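Local coordinates for protein kojibiose phosphorylase (PDB 6W0P) that belongs to glycoside hydrolase family 65, whose members join an N-terminal beta-sandwich domain to a helical catalytic domain and a small C-terminal domain, at residues Leu171-Asn176 and Lys229-Asn234; Leu211-Arg216 and Arg249-Ile254; Gly551-Pro556 and Tyr610-Pro615. All blocks are in the same frame, centred on the assembly; numbering follows the deposited sequence.

Interaction 1 (Leu171-Asn176 and Lys229-Asn234)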
loop_
_atom_site.group_PDB
_atom_site.type_symbol
_atom_site.label_atom_id
_atom_site.label_comp_id
_atom_site.label_asym_id
_atom_site.label_seq_id
_atom_site.Cartn_x
_atom_site.Cartn_y
_atom_site.Cartn_z
ATOM N N LEU A 171 -34.538 -17.474 -27.578
ATOM C CA LEU A 171 -33.972 -16.112 -27.447
ATOM C C LEU A 171 -34.111 -15.658 -25.988
ATOM O O LEU A 171 -35.249 -15.666 -25.457
ATOM C CB LEU A 171 -34.678 -15.136 -28.397
ATOM C CG LEU A 171 -34.771 -15.537 -29.867
ATOM C CD1 LEU A 171 -35.275 -14.362 -30.681
ATOM C CD2 LEU A 171 -33.437 -16.024 -30.407
ATOM N N HIS A 172 -32.988 -15.245 -25.390
ATOM C CA HIS A 172 -32.901 -14.810 -23.974
ATOM C C HIS A 172 -32.549 -13.318 -23.879
ATOM O O HIS A 172 -31.702 -12.844 -24.673
ATOM C CB HIS A 172 -31.856 -15.641 -23.234
ATOM C CG HIS A 172 -32.138 -17.101 -23.137
ATOM N ND1 HIS A 172 -31.922 -17.809 -21.968
ATOM C CD2 HIS A 172 -32.558 -17.999 -24.049
ATOM C CE1 HIS A 172 -32.205 -19.078 -22.168
ATOM N NE2 HIS A 172 -32.602 -19.218 -23.431
ATOM N N LEU A 173 -33.169 -12.613 -22.931
ATOM C CA LEU A 173 -32.558 -11.462 -22.224
ATOM C C LEU A 173 -32.185 -11.957 -20.828
ATOM O O LEU A 173 -33.101 -12.367 -20.087
ATOM C CB LEU A 173 -33.533 -10.285 -22.142
ATOM C CG LEU A 173 -34.225 -9.902 -23.445
ATOM C CD1 LEU A 173 -35.201 -8.772 -23.189
ATOM C CD2 LEU A 173 -33.217 -9.509 -24.520
ATOM N N ASP A 174 -30.891 -11.964 -20.516
ATOM C CA ASP A 174 -30.305 -12.588 -19.305
ATOM C C ASP A 174 -29.634 -11.494 -18.483
ATOM O O ASP A 174 -28.574 -11.008 -18.929
ATOM C CB ASP A 174 -29.290 -13.679 -19.675
ATOM C CG ASP A 174 -28.574 -14.258 -18.467
ATOM O OD1 ASP A 174 -28.985 -13.900 -17.348
ATOM O OD2 ASP A 174 -27.614 -15.068 -18.642
ATOM N N SER A 175 -30.207 -11.106 -17.341
ATOM C CA SER A 175 -29.578 -10.091 -16.463
ATOM C C SER A 175 -29.131 -10.740 -15.148
ATOM O O SER A 175 -29.022 -10.012 -14.152
ATOM C CB SER A 175 -30.470 -8.893 -16.252
ATOM O OG SER A 175 -29.767 -7.858 -15.568
ATOM N N ASN A 176 -28.818 -12.043 -15.173
ATOM C CA ASN A 176 -28.190 -12.768 -14.033
ATOM C C ASN A 176 -26.667 -12.799 -14.225
ATOM O O ASN A 176 -25.982 -13.554 -13.496
ATOM C CB ASN A 176 -28.804 -14.166 -13.880
ATOM C CG ASN A 176 -30.231 -14.090 -13.369
ATOM O OD1 ASN A 176 -30.472 -13.538 -12.306
ATOM N ND2 ASN A 176 -31.185 -14.593 -14.133
ATOM N N LYS A 229 -35.151 -11.965 -13.488
ATOM C CA LYS A 229 -34.105 -11.227 -14.258
ATOM C C LYS A 229 -33.784 -11.901 -15.604
ATOM O O LYS A 229 -32.748 -11.552 -16.179
ATOM C CB LYS A 229 -32.845 -11.059 -13.401
ATOM C CG LYS A 229 -33.057 -10.222 -12.146
ATOM C CD LYS A 229 -31.820 -9.576 -11.570
ATOM C CE LYS A 229 -30.615 -10.485 -11.508
ATOM N NZ LYS A 229 -30.771 -11.542 -10.492
ATOM N N GLU A 230 -34.629 -12.800 -16.118
ATOM C CA GLU A 230 -34.484 -13.316 -17.504
ATOM C C GLU A 230 -35.863 -13.560 -18.131
ATOM O O GLU A 230 -36.796 -14.021 -17.420
ATOM C CB GLU A 230 -33.580 -14.554 -17.568
ATOM C CG GLU A 230 -34.242 -15.856 -17.186
ATOM C CD GLU A 230 -33.386 -17.107 -17.343
ATOM O OE1 GLU A 230 -32.294 -17.011 -17.932
ATOM O OE2 GLU A 230 -33.830 -18.177 -16.871
ATOM N N VAL A 231 -35.984 -13.255 -19.423
ATOM C CA VAL A 231 -37.174 -13.640 -20.225
ATOM C C VAL A 231 -36.699 -14.445 -21.433
ATOM O O VAL A 231 -35.573 -14.248 -21.877
ATOM C CB VAL A 231 -38.019 -12.412 -20.596
ATOM C CG1 VAL A 231 -38.541 -11.753 -19.330
ATOM C CG2 VAL A 231 -37.253 -11.423 -21.467
ATOM N N ILE A 232 -37.530 -15.374 -21.888
ATOM C CA ILE A 232 -37.199 -16.334 -22.977
ATOM C C ILE A 232 -38.381 -16.364 -23.948
ATOM O O ILE A 232 -39.533 -16.386 -23.483
ATOM C CB ILE A 232 -36.849 -17.724 -22.408
ATOM C CG1 ILE A 232 -35.803 -17.632 -21.297
ATOM C CG2 ILE A 232 -36.409 -18.674 -23.510
ATOM C CD1 ILE A 232 -35.492 -18.965 -20.639
ATOM N N LEU A 233 -38.087 -16.305 -25.238
ATOM C CA LEU A 233 -39.017 -16.669 -26.320
ATOM C C LEU A 233 -38.580 -18.041 -26.859
ATOM O O LEU A 233 -37.392 -18.190 -27.202
ATOM C CB LEU A 233 -38.967 -15.560 -27.377
ATOM C CG LEU A 233 -39.635 -14.233 -27.005
ATOM C CD1 LEU A 233 -39.220 -13.121 -27.963
ATOM C CD2 LEU A 233 -41.148 -14.358 -26.999
ATOM N N ASN A 234 -39.502 -19.021 -26.889
ATOM C CA ASN A 234 -39.275 -20.407 -27.399
ATOM C C ASN A 234 -39.789 -20.505 -28.837
ATOM O O ASN A 234 -40.945 -20.104 -29.079
ATOM C CB ASN A 234 -39.976 -21.476 -26.549
ATOM C CG ASN A 234 -39.421 -21.562 -25.145
ATOM O OD1 ASN A 234 -38.203 -21.584 -24.949
ATOM N ND2 ASN A 234 -40.306 -21.625 -24.159
HETATM O O HOH W 1 -30.343 -16.136 -16.336
#

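Interaction 2 (Leu211-Arg216 and Arg249-Ile254)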
loop_
_atom_site.group_PDB
_atom_site.type_symbol
_atom_site.label_atom_id
_atom_site.label_comp_id
_atom_site.label_asym_id
_atom_site.label_seq_id
_atom_site.Cartn_x
_atom_site.Cartn_y
_atom_site.Cartn_z
ATOM N N LEU A 211 -32.416 -0.145 -15.738
ATOM C CA LEU A 211 -32.355 -0.492 -17.167
ATOM C C LEU A 211 -33.622 -1.276 -17.527
ATOM O O LEU A 211 -33.997 -2.170 -16.750
ATOM C CB LEU A 211 -31.088 -1.327 -17.351
ATOM C CG LEU A 211 -30.888 -1.933 -18.732
ATOM C CD1 LEU A 211 -29.401 -2.110 -19.013
ATOM C CD2 LEU A 211 -31.623 -3.258 -18.862
ATOM N N THR A 212 -34.227 -0.980 -18.676
ATOM C CA THR A 212 -35.301 -1.809 -19.280
ATOM C C THR A 212 -34.780 -2.363 -20.600
ATOM O O THR A 212 -34.339 -1.561 -21.447
ATOM C CB THR A 212 -36.613 -1.037 -19.468
ATOM O OG1 THR A 212 -37.109 -0.744 -18.168
ATOM C CG2 THR A 212 -37.663 -1.825 -20.218
ATOM N N SER A 213 -34.779 -3.687 -20.722
ATOM C CA SER A 213 -34.410 -4.423 -21.949
ATOM C C SER A 213 -35.660 -5.083 -22.511
ATOM O O SER A 213 -36.278 -5.883 -21.769
ATOM C CB SER A 213 -33.350 -5.446 -21.683
ATOM O OG SER A 213 -32.952 -6.038 -22.911
ATOM N N VAL A 214 -36.005 -4.748 -23.758
ATOM C CA VAL A 214 -37.200 -5.311 -24.447
ATOM C C VAL A 214 -36.788 -5.884 -25.806
ATOM O O VAL A 214 -35.970 -5.257 -26.508
ATOM C CB VAL A 214 -38.309 -4.254 -24.590
ATOM C CG1 VAL A 214 -38.888 -3.871 -23.231
ATOM C CG2 VAL A 214 -37.821 -3.024 -25.338
ATOM N N MET A 215 -37.348 -7.035 -26.163
ATOM C CA MET A 215 -37.152 -7.619 -27.504
ATOM C C MET A 215 -38.494 -8.041 -28.103
ATOM O O MET A 215 -39.481 -8.177 -27.377
ATOM C CB MET A 215 -36.206 -8.815 -27.462
ATOM C CG MET A 215 -36.727 -9.976 -26.684
ATOM S SD MET A 215 -35.631 -11.370 -26.963
ATOM C CE MET A 215 -36.193 -12.521 -25.709
ATOM N N ARG A 216 -38.486 -8.180 -29.418
ATOM C CA ARG A 216 -39.576 -8.751 -30.233
ATOM C C ARG A 216 -38.939 -9.218 -31.539
ATOM O O ARG A 216 -37.785 -8.798 -31.801
ATOM C CB ARG A 216 -40.644 -7.699 -30.521
ATOM C CG ARG A 216 -40.192 -6.663 -31.531
ATOM C CD ARG A 216 -41.156 -5.510 -31.586
ATOM N NE ARG A 216 -42.310 -5.791 -32.422
ATOM C CZ ARG A 216 -43.571 -5.660 -32.029
ATOM N NH1 ARG A 216 -43.855 -5.312 -30.779
ATOM N NH2 ARG A 216 -44.556 -5.919 -32.875
ATOM N N ARG A 249 -34.253 -10.678 -34.373
ATOM C CA ARG A 249 -34.482 -10.125 -33.020
ATOM C C ARG A 249 -34.148 -8.626 -32.998
ATOM O O ARG A 249 -32.983 -8.267 -33.312
ATOM C CB ARG A 249 -33.608 -10.842 -31.992
ATOM C CG ARG A 249 -34.062 -10.581 -30.569
ATOM C CD ARG A 249 -32.924 -10.525 -29.584
ATOM N NE ARG A 249 -32.118 -11.741 -29.555
ATOM C CZ ARG A 249 -31.887 -12.474 -28.479
ATOM N NH1 ARG A 249 -32.450 -12.157 -27.331
ATOM N NH2 ARG A 249 -31.072 -13.514 -28.538
ATOM N N TYR A 250 -35.132 -7.808 -32.611
ATOM C CA TYR A 250 -34.993 -6.368 -32.289
ATOM C C TYR A 250 -34.881 -6.225 -30.773
ATOM O O TYR A 250 -35.719 -6.813 -30.044
ATOM C CB TYR A 250 -36.185 -5.586 -32.834
ATOM C CG TYR A 250 -36.383 -5.774 -34.315
ATOM C CD1 TYR A 250 -37.118 -6.840 -34.794
ATOM C CD2 TYR A 250 -35.810 -4.914 -35.246
ATOM C CE1 TYR A 250 -37.311 -7.035 -36.153
ATOM C CE2 TYR A 250 -35.974 -5.111 -36.614
ATOM C CZ TYR A 250 -36.738 -6.175 -37.072
ATOM O OH TYR A 250 -36.969 -6.412 -38.395
ATOM N N VAL A 251 -33.865 -5.499 -30.314
ATOM C CA VAL A 251 -33.651 -5.186 -28.872
ATOM C C VAL A 251 -33.635 -3.660 -28.679
ATOM O O VAL A 251 -33.081 -2.974 -29.527
ATOM C CB VAL A 251 -32.354 -5.844 -28.366
ATOM C CG1 VAL A 251 -32.116 -5.590 -26.886
ATOM C CG2 VAL A 251 -32.343 -7.336 -28.659
ATOM N N THR A 252 -34.265 -3.171 -27.609
ATOM C CA THR A 252 -34.158 -1.782 -27.102
ATOM C C THR A 252 -33.832 -1.846 -25.606
ATOM O O THR A 252 -34.473 -2.606 -24.899
ATOM C CB THR A 252 -35.402 -0.959 -27.440
ATOM O OG1 THR A 252 -35.457 -0.845 -28.862
ATOM C CG2 THR A 252 -35.372 0.414 -26.811
ATOM N N ASN A 253 -32.778 -1.139 -25.189
ATOM C CA ASN A 253 -32.314 -1.034 -23.788
ATOM C C ASN A 253 -32.435 0.440 -23.416
ATOM O O ASN A 253 -31.819 1.283 -24.129
ATOM C CB ASN A 253 -30.906 -1.612 -23.642
ATOM C CG ASN A 253 -30.861 -3.092 -23.952
ATOM O OD1 ASN A 253 -31.532 -3.886 -23.301
ATOM N ND2 ASN A 253 -30.093 -3.484 -24.941
ATOM N N ILE A 254 -33.256 0.755 -22.408
ATOM C CA ILE A 254 -33.415 2.144 -21.892
ATOM C C ILE A 254 -32.832 2.182 -20.479
ATOM O O ILE A 254 -33.338 1.444 -19.599
ATOM C CB ILE A 254 -34.878 2.626 -21.931
ATOM C CG1 ILE A 254 -35.515 2.450 -23.308
ATOM C CG2 ILE A 254 -34.949 4.076 -21.477
ATOM C CD1 ILE A 254 -34.872 3.298 -24.405
#

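Interaction 3 (Gly551-Pro556 and Tyr610-Pro615)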
loop_
_atom_site.group_PDB
_atom_site.type_symbol
_atom_site.label_atom_id
_atom_site.label_comp_id
_atom_site.label_asym_id
_atom_site.label_seq_id
_atom_site.Cartn_x
_atom_site.Cartn_y
_atom_site.Cartn_z
ATOM N N GLY A 551 17.059 16.171 -8.515
ATOM C CA GLY A 551 17.953 15.041 -8.222
ATOM C C GLY A 551 17.871 13.946 -9.279
ATOM O O GLY A 551 18.567 12.895 -9.093
ATOM N N PHE A 552 17.084 14.134 -10.345
ATOM C CA PHE A 552 16.961 13.109 -11.415
ATOM C C PHE A 552 18.316 12.823 -12.078
ATOM O O PHE A 552 18.638 11.649 -12.205
ATOM C CB PHE A 552 15.960 13.454 -12.514
ATOM C CG PHE A 552 15.740 12.269 -13.415
ATOM C CD1 PHE A 552 16.578 12.027 -14.491
ATOM C CD2 PHE A 552 14.758 11.339 -13.124
ATOM C CE1 PHE A 552 16.403 10.906 -15.285
ATOM C CE2 PHE A 552 14.583 10.220 -13.917
ATOM C CZ PHE A 552 15.410 10.007 -14.997
ATOM N N PHE A 553 19.055 13.838 -12.527
ATOM C CA PHE A 553 20.317 13.680 -13.309
ATOM C C PHE A 553 21.359 12.863 -12.541
ATOM O O PHE A 553 22.116 12.130 -13.200
ATOM C CB PHE A 553 20.958 15.034 -13.631
ATOM C CG PHE A 553 20.242 15.867 -14.656
ATOM C CD1 PHE A 553 19.451 15.276 -15.632
ATOM C CD2 PHE A 553 20.426 17.245 -14.694
ATOM C CE1 PHE A 553 18.843 16.039 -16.615
ATOM C CE2 PHE A 553 19.816 18.011 -15.679
ATOM C CZ PHE A 553 19.007 17.408 -16.621
ATOM N N ASP A 554 21.394 13.005 -11.209
ATOM C CA ASP A 554 22.439 12.422 -10.322
ATOM C C ASP A 554 22.071 11.005 -9.864
ATOM O O ASP A 554 22.905 10.383 -9.191
ATOM C CB ASP A 554 22.762 13.349 -9.137
ATOM C CG ASP A 554 24.229 13.249 -8.737
ATOM O OD1 ASP A 554 25.064 13.111 -9.646
ATOM O OD2 ASP A 554 24.524 13.235 -7.536
ATOM N N MET A 555 20.918 10.464 -10.255
ATOM C CA MET A 555 20.467 9.117 -9.802
ATOM C C MET A 555 21.434 8.069 -10.338
ATOM O O MET A 555 22.138 8.310 -11.323
ATOM C CB MET A 555 19.051 8.783 -10.279
ATOM C CG MET A 555 17.981 9.688 -9.679
ATOM S SD MET A 555 17.719 9.519 -7.879
ATOM C CE MET A 555 17.076 7.845 -7.871
ATOM N N PRO A 556 21.502 6.881 -9.687
ATOM C CA PRO A 556 22.236 5.743 -10.224
ATOM C C PRO A 556 21.804 5.460 -11.664
ATOM O O PRO A 556 20.599 5.459 -11.947
ATOM C CB PRO A 556 21.873 4.598 -9.270
ATOM C CG PRO A 556 21.590 5.299 -7.973
ATOM C CD PRO A 556 20.929 6.597 -8.371
ATOM N N TYR A 610 15.382 14.756 -26.231
ATOM C CA TYR A 610 15.149 13.438 -26.850
ATOM C C TYR A 610 16.377 12.559 -26.591
ATOM O O TYR A 610 16.207 11.367 -26.218
ATOM C CB TYR A 610 14.839 13.569 -28.341
ATOM C CG TYR A 610 14.585 12.255 -29.034
ATOM C CD1 TYR A 610 13.313 11.708 -29.124
ATOM C CD2 TYR A 610 15.631 11.556 -29.606
ATOM C CE1 TYR A 610 13.088 10.500 -29.765
ATOM C CE2 TYR A 610 15.426 10.348 -30.246
ATOM C CZ TYR A 610 14.155 9.803 -30.296
ATOM O OH TYR A 610 14.004 8.626 -30.963
ATOM N N ASN A 611 17.569 13.106 -26.839
ATOM C CA ASN A 611 18.841 12.348 -26.774
ATOM C C ASN A 611 19.073 11.937 -25.321
ATOM O O ASN A 611 19.623 10.871 -25.119
ATOM C CB ASN A 611 20.048 13.139 -27.284
ATOM C CG ASN A 611 20.189 13.168 -28.794
ATOM O OD1 ASN A 611 19.504 12.445 -29.501
ATOM N ND2 ASN A 611 21.038 14.052 -29.301
ATOM N N TYR A 612 18.702 12.763 -24.341
ATOM C CA TYR A 612 18.904 12.406 -22.913
ATOM C C TYR A 612 17.848 11.374 -22.451
ATOM O O TYR A 612 18.245 10.402 -21.811
ATOM C CB TYR A 612 18.914 13.633 -22.002
ATOM C CG TYR A 612 19.299 13.268 -20.594
ATOM C CD1 TYR A 612 20.621 13.224 -20.192
ATOM C CD2 TYR A 612 18.326 12.870 -19.685
ATOM C CE1 TYR A 612 20.964 12.840 -18.904
ATOM C CE2 TYR A 612 18.647 12.512 -18.393
ATOM C CZ TYR A 612 19.968 12.509 -17.995
ATOM O OH TYR A 612 20.255 12.091 -16.733
ATOM N N TYR A 613 16.564 11.557 -22.769
ATOM C CA TYR A 613 15.440 10.799 -22.153
ATOM C C TYR A 613 15.027 9.554 -22.944
ATOM O O TYR A 613 14.690 8.564 -22.273
ATOM C CB TYR A 613 14.272 11.739 -21.877
ATOM C CG TYR A 613 14.546 12.669 -20.722
ATOM C CD1 TYR A 613 14.700 12.193 -19.432
ATOM C CD2 TYR A 613 14.672 14.028 -20.921
ATOM C CE1 TYR A 613 14.971 13.047 -18.376
ATOM C CE2 TYR A 613 14.924 14.894 -19.874
ATOM C CZ TYR A 613 15.089 14.402 -18.599
ATOM O OH TYR A 613 15.350 15.279 -17.593
ATOM N N GLU A 614 15.021 9.578 -24.280
ATOM C CA GLU A 614 14.627 8.393 -25.086
ATOM C C GLU A 614 15.437 7.162 -24.649
ATOM O O GLU A 614 14.836 6.130 -24.396
ATOM C CB GLU A 614 14.744 8.665 -26.591
ATOM C CG GLU A 614 14.275 7.515 -27.477
ATOM C CD GLU A 614 15.111 6.238 -27.470
ATOM O OE1 GLU A 614 16.320 6.348 -27.653
ATOM O OE2 GLU A 614 14.522 5.112 -27.229
ATOM N N PRO A 615 16.794 7.178 -24.557
ATOM C CA PRO A 615 17.546 5.964 -24.188
ATOM C C PRO A 615 17.457 5.506 -22.712
ATOM O O PRO A 615 17.857 4.379 -22.411
ATOM C CB PRO A 615 19.010 6.287 -24.542
ATOM C CG PRO A 615 19.084 7.805 -24.592
ATOM C CD PRO A 615 17.681 8.297 -24.923
#

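Interaction 1 (Leu171-Asn176 and Lys229-Asn234)
The imidazole of His172 has Ile232 packed over one face, CG1 above the ring centre. Ile232 CG1 sits 3.9 Å from the centroid of the His172 ring, only 9° off its normal, a CH-pi contact. His172 CG and Ile232 CG1 both lie beside their backbone N (chi1 -63° and -50°), and the two side chains run alongside each other. CD1 of Ile232 comes to 3.6 Å from His172 CE1. His172 NE2 is hydrogen-bonded to Glu170. OE1 of Glu230 approaches the ring obliquely, without a hydrogen bond.

A water links the same face of the sheet. It donates to Glu230 OE1, more weakly to Asp174 OD1, and accepts from Asn176 ND2, so it would ease the closeness of the two carboxylates. Asp174 OD1 also takes the backbone N of Asn176 at 2.9 Å, an Asx turn at the end of strand 165-174. The Lys229 chain bends at chi3 and chi4 to bring NZ to 2.7 Å from Asn176 OD1. On the other face, Leu173 CD1 packs on Val231 CG2 at 3.8 Å.

Antiparallel backbone bonds join Leu171 with Leu233 and Leu173 with Val231, and Ser175 N adds one to Lys229 O. The two strands are neighbours in a five-stranded antiparallel sheet, with strand 223-227 beyond 230-239 and strand 94-98 beyond 165-174. Leu171, Leu173, Val231 and Leu233 face the second sheet of the N-terminal domain, where they meet side chains of strands 197-204 and 210-217.

Interaction 2 (Leu211-Arg216 and Arg249-Ile254)
Met215 crosses Arg249 at a slant, and its chain can be followed outward from the sheet. CB rests 3.3 Å from Tyr250 O and also touches Val251 CG2. CG stands between the backbone N and the carbonyl carbon (chi1 65°), and the chain is extended beyond it. SD then lies 3.3 Å from Arg249 NH1, oblique to the guanidinium, and also meets Arg249 CD. The terminal CE is 4.1 Å from the same NH1 and also packs against Leu171 and Leu233 of the other sheet. The guanidinium is fixed by other partners: NE bonds Gln155, NH1 bonds the carbonyl of His172 and NH2 that of Lys93.

On the opposite face, Val214 and Thr252 lie side by side, with Val214 CG2 3.8 Å from Thr252 CB. Thr252 OG1 is hydrogen-bonded to Asn152. The Tyr250 ring turns its edge to Arg216 O, while its hydroxyl reaches Phe280 O.

Reciprocal backbone bonds join Thr212 with Ile254, Val214 with Thr252 and Arg216 with Tyr250. Val214 and Ile254 pack on helix 263-277, whereas Ser213, Met215 and Arg249 meet strand 165-174. An antiparallel strand pair with a helix on one face and a second sheet on the other fits the beta-sandwich of the family 65 N-terminal domain.

Interaction 3 (Gly551-Pro556 and Tyr610-Pro615)
Phe553 and Tyr612 form a T-shaped, edge-to-face pair that joins a type I beta turn to a helix of the central catalytic domain. The turn runs from Phe552 to Met555 and is closed by the backbone bond from Met555 N to Phe552 O. Tyr612 and Tyr613 belong to helix 603-613.

The edge of Phe553 points at the face of Tyr612. Their planes meet at 70°, and the centroids are 5.2 Å apart. Phe553 CE1 stands over that face, offset toward the rim, while CD1 comes to 3.7 Å from Tyr612 CZ. Tyr612 CG lies opposite the backbone N (chi1 -173°), which sends the ring out from the helix toward the turn.

Phe552 meets both tyrosines through one atom. Its CE1 lies 4.2 Å from CE2 of Tyr612 and 4.0 Å from CE1 of Tyr613. It is at the edge of each tyrosine ring, and Phe552 slides past both side chains in the reverse direction. Within the helix, Tyr612 CD2 sits over the face of Tyr613. No hydrogen bond crosses between the segments.

Ile585 touches both Phe552 and Tyr613, and Arg616 makes a cation-pi contact with Tyr612. The turn also reaches the dimer interface: Asp554 forms a salt bridge with Lys467 of the second subunit. Phe553 crosses Tyr613 at about a right angle. Phe553 CE1 lies 3.7 Å from Tyr613 OH, which is hydrogen-bonded to the carbonyl oxygen of Phe546.

Overall arrangement
From the N terminus, strand 165-174 comes first, then 210-217, 230-239 and 245-256. Interaction 1 closes a loop of 52 residues between its segments. Interaction 2 opens inside that loop and closes beyond it, so the two cross along the chain. They lie in different sheets of the N-terminal domain, with centres 11 Å apart, and touch directly. Leu233 CD1 packs on the Met215 methyl group, tying the sheets face to face. Interaction 3 follows in series and closes a 53-residue connection within the catalytic domain. It lies on the other side of the chain's centre, its nearest atoms about 45 Å from interaction 2.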